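Local coordinates for Ras-interacting protein 1 (PDB 5KHO), which binds GTPases, probably through this Ras-associating domain, and regulates GTPase signalling, cell architecture and adhesion in endothelial cells as blood vessels form, at residues L100-R105 with R126-A131; L107-L112 with W119-E124; K33-T38 with V47-E52. All coordinates share one frame; numbering follows the deposited sequence.

Contact 1: L100-R105 with R126-A131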
# COMPACT_ATOMS: atom_id res chain seq x y z
N LEU B 100 9.17 -8.69 2.34
CA LEU B 100 8.87 -9.29 1.05
C LEU B 100 9.34 -10.73 1.00
O LEU B 100 10.42 -11.05 1.51
CB LEU B 100 9.54 -8.49 -0.08
CG LEU B 100 8.83 -7.25 -0.67
CD1 LEU B 100 8.58 -6.15 0.36
CD2 LEU B 100 9.62 -6.70 -1.86
N GLY B 101 8.53 -11.61 0.42
CA GLY B 101 8.98 -12.96 0.04
C GLY B 101 10.00 -12.86 -1.09
O GLY B 101 10.03 -11.86 -1.81
N ASP B 102 10.83 -13.89 -1.25
CA ASP B 102 11.89 -13.89 -2.27
C ASP B 102 11.38 -13.81 -3.71
O ASP B 102 12.07 -13.27 -4.56
CB ASP B 102 12.79 -15.12 -2.15
CG ASP B 102 13.31 -15.33 -0.74
OD1 ASP B 102 13.66 -14.35 -0.04
OD2 ASP B 102 13.37 -16.51 -0.33
N SER B 103 10.18 -14.36 -3.95
CA SER B 103 9.54 -14.41 -5.28
C SER B 103 8.99 -13.05 -5.72
O SER B 103 8.82 -12.80 -6.93
CB SER B 103 8.40 -15.43 -5.29
OG SER B 103 8.87 -16.74 -5.10
N GLU B 104 8.70 -12.20 -4.74
CA GLU B 104 8.00 -10.95 -4.95
C GLU B 104 8.81 -9.99 -5.81
O GLU B 104 10.03 -9.92 -5.68
CB GLU B 104 7.66 -10.31 -3.62
CG GLU B 104 6.63 -11.10 -2.84
CD GLU B 104 5.90 -10.27 -1.80
OE1 GLU B 104 5.20 -9.30 -2.19
OE2 GLU B 104 6.02 -10.60 -0.60
N ARG B 105 8.12 -9.28 -6.70
CA ARG B 105 8.76 -8.33 -7.62
C ARG B 105 8.67 -6.88 -7.07
O ARG B 105 7.63 -6.23 -7.22
CB ARG B 105 8.20 -8.51 -9.04
N ARG B 126 17.36 -5.12 5.98
CA ARG B 126 17.49 -5.51 7.38
C ARG B 126 17.91 -6.96 7.57
O ARG B 126 17.67 -7.80 6.69
CB ARG B 126 16.19 -5.25 8.14
CG ARG B 126 15.92 -3.80 8.48
CD ARG B 126 14.63 -3.70 9.27
NE ARG B 126 14.16 -2.33 9.40
CZ ARG B 126 14.51 -1.50 10.38
NH1 ARG B 126 15.36 -1.89 11.33
NH2 ARG B 126 14.01 -0.28 10.40
N GLY B 127 18.53 -7.25 8.71
CA GLY B 127 18.69 -8.63 9.16
C GLY B 127 17.32 -9.27 9.25
O GLY B 127 16.39 -8.67 9.81
N ARG B 128 17.19 -10.47 8.67
CA ARG B 128 15.91 -11.19 8.61
C ARG B 128 15.22 -11.39 9.96
O ARG B 128 14.01 -11.22 10.06
CB ARG B 128 16.08 -12.53 7.89
CG ARG B 128 14.78 -13.10 7.35
CD ARG B 128 15.07 -14.08 6.24
NE ARG B 128 13.98 -14.16 5.27
CZ ARG B 128 13.92 -13.47 4.14
NH1 ARG B 128 12.88 -13.61 3.33
NH2 ARG B 128 14.89 -12.63 3.80
N GLU B 129 15.99 -11.72 11.00
CA GLU B 129 15.43 -11.84 12.36
C GLU B 129 14.93 -10.53 13.01
O GLU B 129 13.83 -10.50 13.57
CB GLU B 129 16.36 -12.63 13.28
CG GLU B 129 16.16 -14.13 13.15
CD GLU B 129 14.70 -14.55 13.02
OE1 GLU B 129 13.84 -14.15 13.85
OE2 GLU B 129 14.41 -15.30 12.06
N GLU B 130 15.73 -9.47 12.93
CA GLU B 130 15.29 -8.11 13.27
C GLU B 130 13.94 -7.78 12.60
O GLU B 130 13.00 -7.31 13.26
CB GLU B 130 16.37 -7.11 12.84
CG GLU B 130 16.23 -5.70 13.42
CD GLU B 130 17.16 -4.68 12.77
OE1 GLU B 130 16.97 -3.47 13.02
OE2 GLU B 130 18.08 -5.06 12.00
N ALA B 131 13.86 -8.10 11.30
CA ALA B 131 12.73 -7.77 10.44
C ALA B 131 11.45 -8.54 10.77
O ALA B 131 10.37 -7.95 10.88
CB ALA B 131 13.12 -7.96 8.99
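Asp-102 and Arg-128 meet through opposite charges. OD1 of Asp-102 and NH1 of Arg-128 form a long salt bridge at 3.5 Å, but no hydrogen bond joins them. The two side chains come together at a slant, with carboxylate and guanidinium planes 48° apart, far from the coplanar fork that pairs both oxygens with both nitrogens. Arg-128 gets there by reach: CG lies opposite the backbone N (chi1 -159°) and the chain runs extended as far as NE. The carbonyl of Leu-100 adds a more distant polar neighbour, O to NH1 of Arg-128 4.0 Å.

In this ubiquitin-like Ras-associating domain, the bridge links the loop between strand 96-99 and helix 106-112 to the first residue of helix 128-136, just after Gly-127 at the N-cap position.

Hydrogen bonds shape each side on its own. The loop makes a type I turn, Glu-104 N to Gly-101 O 3.2 Å, and OE2 of Glu-104 folds back to accept the N-H of Gly-101 at 2.9 Å on its anti side, while OE1 bridges to Arg-98. Across the strand-helix junction, Arg-126 NH1 pairs with Glu-130 OE1 at 2.8 Å, a salt bridge with a poorly aligned, weak hydrogen bond.

Contact 2: L107-L112 with W119-E124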
# COMPACT_ATOMS: atom_id res chain seq x y z
N LEU B 107 9.64 -3.75 -7.65
CA LEU B 107 9.24 -2.60 -8.45
C LEU B 107 7.72 -2.49 -8.49
O LEU B 107 7.18 -1.40 -8.36
CB LEU B 107 9.81 -2.68 -9.87
CG LEU B 107 9.70 -1.42 -10.73
CD1 LEU B 107 10.77 -0.41 -10.36
CD2 LEU B 107 9.79 -1.78 -12.21
N LEU B 108 7.05 -3.64 -8.63
CA LEU B 108 5.59 -3.74 -8.60
C LEU B 108 4.99 -3.41 -7.23
O LEU B 108 3.99 -2.70 -7.16
CB LEU B 108 5.11 -5.12 -9.07
CG LEU B 108 4.97 -5.46 -10.56
CD1 LEU B 108 4.00 -4.52 -11.27
CD2 LEU B 108 6.31 -5.50 -11.30
N VAL B 109 5.61 -3.91 -6.16
CA VAL B 109 5.21 -3.62 -4.78
C VAL B 109 5.18 -2.11 -4.52
O VAL B 109 4.20 -1.61 -3.94
CB VAL B 109 6.09 -4.38 -3.73
CG1 VAL B 109 5.92 -3.84 -2.31
CG2 VAL B 109 5.80 -5.88 -3.77
N GLN B 110 6.20 -1.37 -4.95
CA GLN B 110 6.14 0.08 -4.78
C GLN B 110 5.24 0.80 -5.78
O GLN B 110 4.63 1.81 -5.44
CB GLN B 110 7.53 0.73 -4.66
CG GLN B 110 8.17 1.19 -5.95
CD GLN B 110 9.04 2.43 -5.77
OE1 GLN B 110 9.87 2.50 -4.85
NE2 GLN B 110 8.85 3.41 -6.65
N GLU B 111 5.14 0.27 -7.00
CA GLU B 111 4.37 0.92 -8.06
C GLU B 111 2.86 0.77 -7.89
O GLU B 111 2.12 1.68 -8.25
CB GLU B 111 4.82 0.46 -9.46
N LEU B 112 2.40 -0.36 -7.34
CA LEU B 112 0.96 -0.68 -7.28
C LEU B 112 0.25 -0.36 -5.95
O LEU B 112 -0.98 -0.32 -5.89
CB LEU B 112 0.71 -2.13 -7.69
CG LEU B 112 1.22 -2.61 -9.05
CD1 LEU B 112 0.98 -4.09 -9.19
CD2 LEU B 112 0.60 -1.86 -10.22
N TRP B 119 1.67 9.39 5.70
CA TRP B 119 2.69 8.38 5.99
C TRP B 119 3.72 8.29 4.87
O TRP B 119 3.38 8.30 3.69
CB TRP B 119 2.05 7.01 6.20
CG TRP B 119 1.31 6.85 7.51
CD1 TRP B 119 0.31 7.65 8.00
CD2 TRP B 119 1.50 5.80 8.46
NE1 TRP B 119 -0.12 7.17 9.21
CE2 TRP B 119 0.58 6.04 9.53
CE3 TRP B 119 2.35 4.69 8.54
CZ2 TRP B 119 0.50 5.20 10.65
CZ3 TRP B 119 2.27 3.85 9.66
CH2 TRP B 119 1.34 4.12 10.70
N ALA B 120 4.99 8.20 5.28
CA ALA B 120 6.10 7.98 4.37
C ALA B 120 6.33 6.48 4.17
O ALA B 120 5.88 5.66 4.98
CB ALA B 120 7.35 8.66 4.90
N ARG B 121 7.02 6.13 3.08
CA ARG B 121 7.26 4.74 2.73
C ARG B 121 8.59 4.59 1.98
O ARG B 121 8.82 5.28 0.98
CB ARG B 121 6.11 4.24 1.88
CG ARG B 121 6.24 2.82 1.40
CD ARG B 121 5.35 2.60 0.20
NE ARG B 121 5.23 1.19 -0.15
CZ ARG B 121 4.76 0.74 -1.31
NH1 ARG B 121 4.38 1.59 -2.26
NH2 ARG B 121 4.69 -0.56 -1.53
N ARG B 122 9.44 3.69 2.49
CA ARG B 122 10.73 3.40 1.88
C ARG B 122 11.05 1.90 1.97
O ARG B 122 10.53 1.21 2.84
CB ARG B 122 11.84 4.23 2.53
CG ARG B 122 12.25 3.80 3.93
CD ARG B 122 13.13 4.83 4.61
NE ARG B 122 13.69 4.32 5.86
CZ ARG B 122 14.53 4.99 6.65
NH1 ARG B 122 14.99 4.41 7.75
NH2 ARG B 122 14.92 6.23 6.36
N PHE B 123 11.90 1.42 1.06
CA PHE B 123 12.45 0.08 1.14
C PHE B 123 13.64 0.06 2.09
O PHE B 123 14.50 0.93 2.02
CB PHE B 123 12.88 -0.44 -0.23
CG PHE B 123 11.77 -1.06 -1.02
CD1 PHE B 123 11.09 -2.18 -0.55
CD2 PHE B 123 11.43 -0.55 -2.27
CE1 PHE B 123 10.07 -2.75 -1.29
CE2 PHE B 123 10.41 -1.12 -3.03
CZ PHE B 123 9.73 -2.22 -2.54
N GLU B 124 13.68 -0.93 2.98
CA GLU B 124 14.78 -1.10 3.93
C GLU B 124 15.50 -2.44 3.77
O GLU B 124 14.88 -3.45 3.41
CB GLU B 124 14.29 -0.91 5.37
CG GLU B 124 13.97 0.54 5.75
CD GLU B 124 13.47 0.73 7.19
OE1 GLU B 124 12.97 -0.23 7.81
OE2 GLU B 124 13.56 1.87 7.70
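Val-109 meets Arg-121 and Phe-123 where helix 106-112 lies over strand 120-127; the axes of segments 107-112 and 120-124 come within 10.5 Å and run antiparallel (179°). Its carbonyl receives the main polar contact: NH2 of Arg-121 donates to Val-109 O at 2.7 Å, nearly straight at the hydrogen. The oxygen sits at the edge of the guanidinium, close to its plane, whereas the donor stands well above the plane of the carbonyl. The isopropyl group of Val-109 works at the same place, CG1 packing on CZ of Phe-123 at 4.1 Å and passing the arginine at roughly a right angle.

One residue on, Gln-110 offers a second carbonyl, which NH1 of Arg-121 reaches in a weak bond of 3.2 Å. Its CB lies over a face of that guanidinium and also touches CE2 of Phe-123 at 3.8 Å; farther out, the amide and the phenyl ring are only 15° from parallel.

Arg-121 reaches the helix because CG, trans to the backbone N (chi1 178°), starts an extended chain, and its NH2 also bridges to Asp-77. One cation thus joins the carboxylate of Asp-77 on strand 73-80 to two main-chain oxygens near the C-terminal end of a helix, where its charge would probably be welcomed by the helix dipole, while Phe-123 supplies the apolar half of the interface.

Contact 3: K33-T38 with V47-E52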
# COMPACT_ATOMS: atom_id res chain seq x y z
N LYS B 33 21.54 3.25 -0.49
CA LYS B 33 22.19 2.93 -1.76
C LYS B 33 21.09 2.33 -2.64
O LYS B 33 20.25 1.56 -2.16
CB LYS B 33 23.35 1.95 -1.55
CG LYS B 33 24.21 2.28 -0.34
CD LYS B 33 25.66 1.85 -0.45
CE LYS B 33 26.34 2.07 0.89
NZ LYS B 33 27.83 2.12 0.85
N SER B 34 21.07 2.68 -3.92
CA SER B 34 19.96 2.29 -4.77
C SER B 34 20.34 1.37 -5.93
O SER B 34 21.38 1.53 -6.54
CB SER B 34 19.21 3.53 -5.27
OG SER B 34 19.96 4.25 -6.22
N VAL B 35 19.46 0.41 -6.20
CA VAL B 35 19.67 -0.58 -7.26
C VAL B 35 18.69 -0.39 -8.43
O VAL B 35 17.62 0.22 -8.28
CB VAL B 35 19.59 -2.03 -6.71
CG1 VAL B 35 20.72 -2.31 -5.74
CG2 VAL B 35 18.25 -2.32 -6.04
N LEU B 36 19.08 -0.89 -9.61
CA LEU B 36 18.18 -0.96 -10.75
C LEU B 36 17.26 -2.16 -10.61
O LEU B 36 17.70 -3.25 -10.24
CB LEU B 36 18.97 -1.06 -12.06
CG LEU B 36 19.39 0.29 -12.66
CD1 LEU B 36 20.75 0.17 -13.33
CD2 LEU B 36 18.34 0.84 -13.62
N ALA B 37 15.98 -1.95 -10.88
CA ALA B 37 15.01 -3.04 -10.84
C ALA B 37 14.08 -3.02 -12.05
O ALA B 37 13.58 -1.96 -12.47
CB ALA B 37 14.22 -3.02 -9.54
N THR B 38 13.86 -4.20 -12.62
CA THR B 38 12.94 -4.36 -13.74
C THR B 38 11.57 -4.76 -13.19
O THR B 38 11.38 -4.78 -11.97
CB THR B 38 13.49 -5.37 -14.79
OG1 THR B 38 13.62 -6.68 -14.21
CG2 THR B 38 14.86 -4.92 -15.30
N VAL B 47 18.20 -8.24 -2.81
CA VAL B 47 18.91 -8.41 -1.53
C VAL B 47 20.39 -8.69 -1.81
O VAL B 47 21.28 -8.08 -1.20
CB VAL B 47 18.25 -9.49 -0.62
CG1 VAL B 47 19.10 -9.79 0.60
CG2 VAL B 47 16.88 -9.03 -0.15
N ALA B 48 20.63 -9.58 -2.78
CA ALA B 48 21.98 -9.92 -3.23
C ALA B 48 22.79 -8.72 -3.76
O ALA B 48 23.95 -8.56 -3.37
CB ALA B 48 21.93 -11.05 -4.25
N GLU B 49 22.19 -7.88 -4.61
CA GLU B 49 22.85 -6.68 -5.15
C GLU B 49 23.02 -5.58 -4.11
O GLU B 49 23.98 -4.82 -4.16
CB GLU B 49 22.14 -6.11 -6.38
CG GLU B 49 23.03 -5.23 -7.26
CD GLU B 49 22.27 -4.37 -8.26
OE1 GLU B 49 21.37 -4.89 -8.97
OE2 GLU B 49 22.58 -3.16 -8.37
N ALA B 50 22.06 -5.50 -3.17
CA ALA B 50 22.11 -4.52 -2.09
C ALA B 50 23.26 -4.80 -1.12
O ALA B 50 23.99 -3.87 -0.76
CB ALA B 50 20.78 -4.45 -1.34
N LEU B 51 23.42 -6.07 -0.73
CA LEU B 51 24.50 -6.47 0.19
C LEU B 51 25.89 -6.27 -0.41
O LEU B 51 26.83 -5.85 0.27
CB LEU B 51 24.33 -7.91 0.66
CG LEU B 51 23.25 -8.20 1.70
CD1 LEU B 51 23.06 -9.70 1.83
CD2 LEU B 51 23.57 -7.56 3.04
N GLU B 52 25.99 -6.58 -1.71
CA GLU B 52 27.18 -6.33 -2.50
C GLU B 52 27.55 -4.85 -2.44
O GLU B 52 28.71 -4.50 -2.22
CB GLU B 52 26.95 -6.78 -3.94
CG GLU B 52 28.09 -7.59 -4.53
CD GLU B 52 27.76 -8.19 -5.89
OE1 GLU B 52 26.56 -8.40 -6.20
OE2 GLU B 52 28.70 -8.48 -6.65
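The opening beta-beta-alpha unit of the ubiquitin-like fold brings Val-35, on strand 30-36, against Glu-49 and Ala-50 of helix 43-54. The axes of segments 33-36 and 47-52 approach to 8.8 Å, with 140° between their directions, so the helix runs back diagonally over the strand. The strand is outermost in the sheet of its own chain, but Lys-33 pairs in antiparallel fashion with a strand of another protein, which carries the sheet across the interface. This is consistent with the way Ras-associating domains engage Ras-family GTPases.

At the centre, Val-35 and Glu-49 each point toward the other segment, and their side chains slide past each other in opposite directions. In Glu-49 a chi1 of -158° turns CG away from the backbone N, and the extended chain beyond it carries the carboxylate over the valine. There OE2 of Glu-49 lies 3.3 Å from CG1 of Val-35, and CD of Glu-49 lies 3.6 Å from the same methyl. The aliphatic part follows suit, CG of Glu-49 being 4.0 Å from CG1 of Val-35. This is contact without a polar bond; the charge of OE2 is met by Arg-53, one helical turn on. An alanine in place of Glu-49 would probably leave Arg-53 without its anionic mate and uncover one flank of Val-35. Next along the helix, the backbone N of Ala-50 lies 4.3 Å from CG1 of Val-35.

In the fold
All three contacts are built around one mixed sheet, and their centres form a nearly even triangle, about 13 to 15 Å on a side. Contact 3 comes first along the chain and is closed before the others begin; contact 2 is nested within the loop closed by contact 1, and both draw on strand 120-127. Contacts 1 and 2 touch where Leu-100 CD2 packs on Phe-123 CE1 at 4.0 Å, contacts 2 and 3 where Leu-107 CB meets Thr-38 O at 3.4 Å. Contacts 2 and 3 pack helices 106-112 and 43-54 on the sheet, one of whose outermost strands, 30-36, meets another protein, while contact 1 links the loop before helix 106-112 to the start of helix 128-136.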